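Local coordinates for acetylglutamate kinase (Streptococcus mutans, PDB 3L86), which probably catalyses the ATP-dependent phosphorylation of N-acetyl-L-glutamate, the second step in making N-acetylornithine for arginine biosynthesis, at residues S135-D147 / G155-E167. Residues are numbered along the deposited sequence; the frame is centred on the assembly and turned at random.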
ATOM      1  N   SER A 135     -15.532  -7.645   5.579  1.00 14.95           N
ATOM      2  CA  SER A 135     -15.648  -8.023   7.006  1.00 15.27           C
ATOM      3  C   SER A 135     -14.427  -8.768   7.543  1.00 15.64           C
ATOM      4  O   SER A 135     -14.099  -8.626   8.756  1.00 16.59           O
ATOM      5  CB  SER A 135     -16.955  -8.797   7.320  1.00 14.66           C
ATOM      6  OG  SER A 135     -17.047  -9.983   6.551  1.00 17.09           O
ATOM      7  N   ASP A 136     -13.751  -9.546   6.669  1.00 14.10           N
ATOM      8  CA  ASP A 136     -12.442 -10.152   7.026  1.00 13.52           C
ATOM      9  C   ASP A 136     -11.353  -9.127   7.398  1.00 11.27           C
ATOM     10  O   ASP A 136     -10.373  -9.492   8.022  1.00  9.75           O
ATOM     11  CB  ASP A 136     -11.894 -11.090   5.909  1.00 13.07           C
ATOM     12  CG  ASP A 136     -12.595 -12.465   5.898  1.00 18.58           C
ATOM     13  OD1 ASP A 136     -13.234 -12.833   6.937  1.00 19.75           O
ATOM     14  OD2 ASP A 136     -12.558 -13.139   4.826  1.00 21.11           O
ATOM     15  N   ILE A 137     -11.505  -7.855   7.058  1.00 10.20           N
ATOM     16  CA  ILE A 137     -10.432  -6.905   7.475  1.00 10.12           C
ATOM     17  C   ILE A 137     -10.110  -6.899   8.976  1.00 10.32           C
ATOM     18  O   ILE A 137      -8.923  -6.944   9.354  1.00  8.41           O
ATOM     19  CB  ILE A 137     -10.630  -5.457   7.016  1.00  9.79           C
ATOM     20  CG1 ILE A 137     -10.676  -5.411   5.474  1.00  8.79           C
ATOM     21  CG2 ILE A 137      -9.436  -4.576   7.521  1.00  8.69           C
ATOM     22  CD1 ILE A 137     -11.041  -3.961   4.912  1.00  8.07           C
ATOM     23  N   LYS A 138     -11.135  -6.867   9.820  1.00 10.27           N
ATOM     24  CA  LYS A 138     -10.927  -6.853  11.274  1.00 11.59           C
ATOM     25  C   LYS A 138     -10.246  -8.139  11.813  1.00 11.62           C
ATOM     26  O   LYS A 138      -9.674  -8.111  12.890  1.00 11.06           O
ATOM     27  CB  LYS A 138     -12.226  -6.587  12.036  1.00 11.21           C
ATOM     28  CG  LYS A 138     -13.211  -7.727  11.911  1.00 15.44           C
ATOM     29  CD  LYS A 138     -14.499  -7.436  12.730  1.00 17.69           C
ATOM     30  CE  LYS A 138     -15.432  -6.521  11.970  1.00 19.10           C
ATOM     31  NZ  LYS A 138     -15.810  -7.092  10.665  1.00 23.52           N
ATOM     32  N   HIS A 139     -10.272  -9.246  11.069  1.00 11.35           N
ATOM     33  CA  HIS A 139      -9.537 -10.403  11.526  1.00 12.65           C
ATOM     34  C   HIS A 139      -8.115 -10.473  10.967  1.00 12.50           C
ATOM     35  O   HIS A 139      -7.425 -11.452  11.235  1.00 12.95           O
ATOM     36  CB  HIS A 139     -10.247 -11.703  11.184  1.00 14.54           C
ATOM     37  CG  HIS A 139     -11.665 -11.733  11.660  1.00 18.30           C
ATOM     38  ND1 HIS A 139     -12.739 -11.797  10.793  1.00 20.03           N
ATOM     39  CD2 HIS A 139     -12.184 -11.662  12.906  1.00 19.72           C
ATOM     40  CE1 HIS A 139     -13.862 -11.808  11.485  1.00 20.61           C
ATOM     41  NE2 HIS A 139     -13.555 -11.707  12.769  1.00 26.82           N
ATOM     42  N   VAL A 140      -7.695  -9.485  10.177  1.00  9.14           N
ATOM     43  CA  VAL A 140      -6.314  -9.533   9.650  1.00  9.02           C
ATOM     44  C   VAL A 140      -5.437  -8.401  10.159  1.00  8.34           C
ATOM     45  O   VAL A 140      -4.290  -8.640  10.577  1.00  8.78           O
ATOM     46  CB  VAL A 140      -6.300  -9.556   8.086  1.00  9.23           C
ATOM     47  CG1 VAL A 140      -4.905  -9.225   7.551  1.00 10.69           C
ATOM     48  CG2 VAL A 140      -6.783 -10.938   7.596  1.00  8.33           C
ATOM     49  N   VAL A 141      -5.954  -7.162  10.109  1.00  6.87           N
ATOM     50  CA  VAL A 141      -5.104  -5.993  10.451  1.00  7.04           C
ATOM     51  C   VAL A 141      -5.495  -5.380  11.810  1.00  7.28           C
ATOM     52  O   VAL A 141      -6.562  -4.781  11.947  1.00  6.75           O
ATOM     53  CB  VAL A 141      -5.203  -4.839   9.379  1.00  6.26           C
ATOM     54  CG1 VAL A 141      -4.144  -3.720   9.726  1.00  6.98           C
ATOM     55  CG2 VAL A 141      -4.974  -5.420   7.989  1.00  6.37           C
ATOM     56  N   ALA A 142      -4.620  -5.521  12.795  1.00  7.75           N
ATOM     57  CA  ALA A 142      -4.729  -4.784  14.062  1.00  7.04           C
ATOM     58  C   ALA A 142      -3.888  -3.546  14.018  1.00  7.31           C
ATOM     59  O   ALA A 142      -2.763  -3.586  13.469  1.00  7.05           O
ATOM     60  CB  ALA A 142      -4.252  -5.682  15.187  1.00  8.95           C
ATOM     61  N   ALA A 143      -4.410  -2.460  14.632  1.00  8.03           N
ATOM     62  CA  ALA A 143      -3.773  -1.138  14.708  1.00  8.84           C
ATOM     63  C   ALA A 143      -4.013  -0.398  16.043  1.00 10.07           C
ATOM     64  O   ALA A 143      -4.852  -0.815  16.831  1.00 10.23           O
ATOM     65  CB  ALA A 143      -4.293  -0.244  13.548  1.00  8.91           C
ATOM     66  N   ASP A 144      -3.278   0.694  16.282  1.00 11.70           N
ATOM     67  CA  ASP A 144      -3.558   1.627  17.392  1.00 13.67           C
ATOM     68  C   ASP A 144      -3.420   3.083  16.865  1.00 13.39           C
ATOM     69  O   ASP A 144      -2.923   3.271  15.775  1.00 12.17           O
ATOM     70  CB  ASP A 144      -2.546   1.422  18.528  1.00 15.06           C
ATOM     71  CG  ASP A 144      -3.109   1.798  19.894  1.00 18.24           C
ATOM     72  OD1 ASP A 144      -4.153   2.539  20.001  1.00 17.62           O
ATOM     73  OD2 ASP A 144      -2.532   1.291  20.874  1.00 19.87           O
ATOM     74  N   TYR A 145      -3.878   4.089  17.634  1.00 13.45           N
ATOM     75  CA  TYR A 145      -3.836   5.533  17.230  1.00 12.21           C
ATOM     76  C   TYR A 145      -2.404   5.990  17.214  1.00 12.86           C
ATOM     77  O   TYR A 145      -1.685   5.782  18.189  1.00 13.00           O
ATOM     78  CB  TYR A 145      -4.597   6.391  18.267  1.00 12.41           C
ATOM     79  CG  TYR A 145      -6.067   6.047  18.318  1.00  9.86           C
ATOM     80  CD1 TYR A 145      -6.957   6.729  17.544  1.00  9.50           C
ATOM     81  CD2 TYR A 145      -6.541   4.974  19.100  1.00  8.37           C
ATOM     82  CE1 TYR A 145      -8.316   6.388  17.538  1.00  7.20           C
ATOM     83  CE2 TYR A 145      -7.900   4.628  19.090  1.00  9.49           C
ATOM     84  CZ  TYR A 145      -8.763   5.373  18.310  1.00 10.10           C
ATOM     85  OH  TYR A 145     -10.112   5.130  18.270  1.00 11.48           O
ATOM     86  N   LEU A 146      -2.004   6.589  16.132  1.00 12.12           N
ATOM     87  CA  LEU A 146      -0.702   7.121  16.007  1.00 13.13           C
ATOM     88  C   LEU A 146      -0.445   8.244  17.039  1.00 14.07           C
ATOM     89  O   LEU A 146       0.560   8.268  17.641  1.00 14.41           O
ATOM     90  CB  LEU A 146      -0.465   7.577  14.563  1.00 12.57           C
ATOM     91  CG  LEU A 146       0.922   8.052  14.135  1.00 17.00           C
ATOM     92  CD1 LEU A 146       2.038   7.099  14.546  1.00 14.55           C
ATOM     93  CD2 LEU A 146       1.042   8.413  12.667  1.00 13.49           C
ATOM     94  N   ASP A 147      -1.425   9.129  17.208  1.00 13.19           N
ATOM     95  CA  ASP A 147      -1.394  10.355  18.027  1.00 14.31           C
ATOM     96  C   ASP A 147      -2.706  11.082  17.882  1.00 13.22           C
ATOM     97  O   ASP A 147      -2.854  11.918  17.046  1.00 12.54           O
ATOM     98  CB  ASP A 147      -0.204  11.275  17.644  1.00 14.37           C
ATOM     99  CG  ASP A 147      -0.130  12.605  18.465  1.00 19.02           C
ATOM    100  OD1 ASP A 147      -0.924  12.871  19.360  1.00 16.24           O
ATOM    101  OD2 ASP A 147       0.801  13.348  18.165  1.00 20.92           O
ATOM    102  N   GLY A 155      -4.157   5.317  12.195  1.00  8.50           N
ATOM    103  CA  GLY A 155      -3.551   4.204  12.874  1.00 10.36           C
ATOM    104  C   GLY A 155      -2.151   3.859  12.437  1.00 11.86           C
ATOM    105  O   GLY A 155      -1.737   4.234  11.331  1.00  9.87           O
ATOM    106  N   ASP A 156      -1.439   3.123  13.317  1.00 11.30           N
ATOM    107  CA  ASP A 156      -0.128   2.513  13.028  1.00 14.06           C
ATOM    108  C   ASP A 156      -0.385   0.991  13.178  1.00 13.79           C
ATOM    109  O   ASP A 156      -0.920   0.614  14.203  1.00 13.59           O
ATOM    110  CB  ASP A 156       0.795   2.937  14.187  1.00 15.07           C
ATOM    111  CG  ASP A 156       2.294   2.748  13.913  1.00 21.24           C
ATOM    112  OD1 ASP A 156       2.756   2.564  12.752  1.00 24.63           O
ATOM    113  OD2 ASP A 156       3.033   2.822  14.940  1.00 29.02           O
ATOM    114  N   VAL A 157      -0.009   0.150  12.205  1.00 11.51           N
ATOM    115  CA  VAL A 157      -0.223  -1.306  12.306  1.00 11.04           C
ATOM    116  C   VAL A 157       0.391  -1.946  13.566  1.00 11.20           C
ATOM    117  O   VAL A 157       1.564  -1.744  13.844  1.00 10.35           O
ATOM    118  CB  VAL A 157       0.260  -2.074  10.997  1.00 11.55           C
ATOM    119  CG1 VAL A 157      -0.048  -3.596  11.128  1.00  9.37           C
ATOM    120  CG2 VAL A 157      -0.483  -1.504   9.732  1.00  8.85           C
ATOM    121  N   THR A 158      -0.380  -2.697  14.353  1.00 11.32           N
ATOM    122  CA  THR A 158       0.249  -3.379  15.494  1.00 10.34           C
ATOM    123  C   THR A 158       0.453  -4.885  15.254  1.00  9.82           C
ATOM    124  O   THR A 158       1.352  -5.484  15.842  1.00  9.17           O
ATOM    125  CB  THR A 158      -0.599  -3.218  16.825  1.00 10.24           C
ATOM    126  OG1 THR A 158      -1.916  -3.671  16.548  1.00  9.19           O
ATOM    127  CG2 THR A 158      -0.639  -1.760  17.313  1.00  8.20           C
ATOM    128  N   HIS A 159      -0.366  -5.521  14.413  1.00  8.37           N
ATOM    129  CA  HIS A 159      -0.121  -6.962  14.132  1.00  7.55           C
ATOM    130  C   HIS A 159      -0.858  -7.349  12.879  1.00  8.71           C
ATOM    131  O   HIS A 159      -1.974  -6.846  12.626  1.00  7.40           O
ATOM    132  CB  HIS A 159      -0.572  -7.878  15.330  1.00  6.96           C
ATOM    133  CG  HIS A 159      -0.278  -9.348  15.150  1.00  7.93           C
ATOM    134  ND1 HIS A 159      -1.267 -10.293  14.957  1.00 10.82           N
ATOM    135  CD2 HIS A 159       0.889 -10.032  15.150  1.00  6.16           C
ATOM    136  CE1 HIS A 159      -0.714 -11.484  14.822  1.00 10.47           C
ATOM    137  NE2 HIS A 159       0.587 -11.356  14.945  1.00 10.08           N
ATOM    138  N   ILE A 160      -0.222  -8.230  12.098  1.00  8.14           N
ATOM    139  CA  ILE A 160      -0.878  -8.904  10.976  1.00  8.62           C
ATOM    140  C   ILE A 160      -1.153 -10.416  11.300  1.00 10.41           C
ATOM    141  O   ILE A 160      -0.213 -11.167  11.581  1.00 10.56           O
ATOM    142  CB  ILE A 160      -0.051  -8.764   9.704  1.00  7.38           C
ATOM    143  CG1 ILE A 160       0.149  -7.265   9.313  1.00  6.35           C
ATOM    144  CG2 ILE A 160      -0.781  -9.440   8.542  1.00 12.84           C
ATOM    145  CD1 ILE A 160      -1.199  -6.615   8.868  1.00  3.73           C
ATOM    146  N   ASN A 161      -2.422 -10.835  11.296  1.00 10.71           N
ATOM    147  CA  ASN A 161      -2.788 -12.276  11.445  1.00 14.43           C
ATOM    148  C   ASN A 161      -2.607 -13.024  10.107  1.00 16.51           C
ATOM    149  O   ASN A 161      -3.419 -12.872   9.193  1.00 15.92           O
ATOM    150  CB  ASN A 161      -4.231 -12.432  11.986  1.00 13.99           C
ATOM    151  CG  ASN A 161      -4.572 -13.878  12.357  1.00 16.13           C
ATOM    152  OD1 ASN A 161      -4.030 -14.797  11.790  1.00 16.90           O
ATOM    153  ND2 ASN A 161      -5.404 -14.066  13.377  1.00 16.05           N
ATOM    154  N   LYS A 162      -1.468 -13.720   9.979  1.00 19.96           N
ATOM    155  CA  LYS A 162      -1.036 -14.444   8.751  1.00 23.70           C
ATOM    156  C   LYS A 162      -2.002 -15.572   8.344  1.00 25.74           C
ATOM    157  O   LYS A 162      -2.280 -15.770   7.147  1.00 27.08           O
ATOM    158  CB  LYS A 162       0.378 -15.036   8.976  1.00 24.28           C
ATOM    159  CG  LYS A 162       1.476 -14.027   9.328  1.00 24.30           C
ATOM    160  CD  LYS A 162       2.667 -14.668  10.094  1.00 23.39           C
ATOM    161  CE  LYS A 162       3.245 -15.826   9.308  1.00 26.06           C
ATOM    162  NZ  LYS A 162       4.328 -16.506  10.053  1.00 28.07           N
ATOM    163  N   ARG A 163      -2.560 -16.271   9.344  1.00 27.43           N
ATOM    164  CA  ARG A 163      -3.408 -17.458   9.114  1.00 27.51           C
ATOM    165  C   ARG A 163      -4.569 -17.228   8.135  1.00 26.99           C
ATOM    166  O   ARG A 163      -4.850 -18.071   7.254  1.00 27.29           O
ATOM    167  CB  ARG A 163      -3.912 -18.057  10.459  1.00 29.42           C
ATOM    168  N   VAL A 164      -5.229 -16.083   8.217  1.00 25.22           N
ATOM    169  CA  VAL A 164      -6.304 -15.837   7.248  1.00 23.05           C
ATOM    170  C   VAL A 164      -5.892 -15.318   5.853  1.00 23.33           C
ATOM    171  O   VAL A 164      -6.632 -15.481   4.884  1.00 23.40           O
ATOM    172  CB  VAL A 164      -7.362 -14.953   7.839  1.00 24.43           C
ATOM    173  CG1 VAL A 164      -6.717 -14.002   8.893  1.00 22.12           C
ATOM    174  CG2 VAL A 164      -8.163 -14.249   6.708  1.00 23.18           C
ATOM    175  N   ILE A 165      -4.723 -14.693   5.738  1.00 21.74           N
ATOM    176  CA  ILE A 165      -4.139 -14.437   4.400  1.00 20.82           C
ATOM    177  C   ILE A 165      -3.698 -15.810   3.803  1.00 19.99           C
ATOM    178  O   ILE A 165      -3.850 -16.064   2.627  1.00 19.22           O
ATOM    179  CB  ILE A 165      -2.902 -13.432   4.483  1.00 20.26           C
ATOM    180  CG1 ILE A 165      -3.376 -12.009   4.820  1.00 20.12           C
ATOM    181  CG2 ILE A 165      -2.072 -13.443   3.175  1.00 20.04           C
ATOM    182  CD1 ILE A 165      -2.274 -11.117   5.372  1.00 19.34           C
ATOM    183  N   GLU A 166      -3.154 -16.678   4.647  1.00 19.94           N
ATOM    184  CA  GLU A 166      -2.680 -18.003   4.200  1.00 20.48           C
ATOM    185  C   GLU A 166      -3.816 -18.906   3.654  1.00 21.00           C
ATOM    186  O   GLU A 166      -3.581 -19.724   2.769  1.00 20.62           O
ATOM    187  CB  GLU A 166      -1.792 -18.660   5.302  1.00 19.76           C
ATOM    188  CG  GLU A 166      -0.358 -18.115   5.310  1.00 22.66           C
ATOM    189  CD  GLU A 166       0.506 -18.535   6.496  1.00 25.77           C
ATOM    190  OE1 GLU A 166       0.031 -19.269   7.364  1.00 30.89           O
ATOM    191  OE2 GLU A 166       1.670 -18.106   6.586  1.00 28.18           O
ATOM    192  N   GLU A 167      -5.054 -18.735   4.130  1.00 21.09           N
ATOM    193  CA  GLU A 167      -6.199 -19.500   3.590  1.00 22.05           C
ATOM    194  C   GLU A 167      -6.529 -19.154   2.162  1.00 22.94           C
ATOM    195  O   GLU A 167      -6.877 -20.045   1.349  1.00 21.94           O
ATOM    196  CB  GLU A 167      -7.466 -19.296   4.412  1.00 22.85           C
ATOM    197  CG  GLU A 167      -7.437 -19.994   5.759  1.00 23.99           C
TER
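Val140 and Val164 pack together where a two-stranded antiparallel sheet, strands 141-145 and 155-160, runs into helix 162-170 of this amino acid kinase fold. Their side chains meet at a slant, Val140 CG2 lying 3.7 Å from Val164 CG2; its approach to Val164 CG1 is unusually short, and with Val164 chi1 at 30°, nearly eclipsed, the exact methyl placement is doubtful. Val140 CG1, which a chi1 of 165° sets opposite the backbone N, reaches Ile165 CD1 at 3.9 Å, these two side chains crossing at about a right angle. Val141 and Ile160, a non-hydrogen-bonded pair, run alongside one another with the same heading, Val141 CG2 being 4.1 Å from Ile160 CD1; Val141, Val157 and Ile160 rest on helix 193-203. Thr158 and His159 both face Ala142 in a classic beta bulge, so strand 155-160 carries the extra residue. Thr158 CG2 lies 3.9 Å from Asp144 CB. Beyond the bulge Gly155, hydrogen-bonded through its backbone to Asn190, which lines the substrate pocket, sits about 7 Å from bound N-acetyl-L-glutamate. In the bulge, Ala142 O accepts both Thr158 N (2.7 Å) and His159 N (3.2 Å) from the same face of its carbonyl plane.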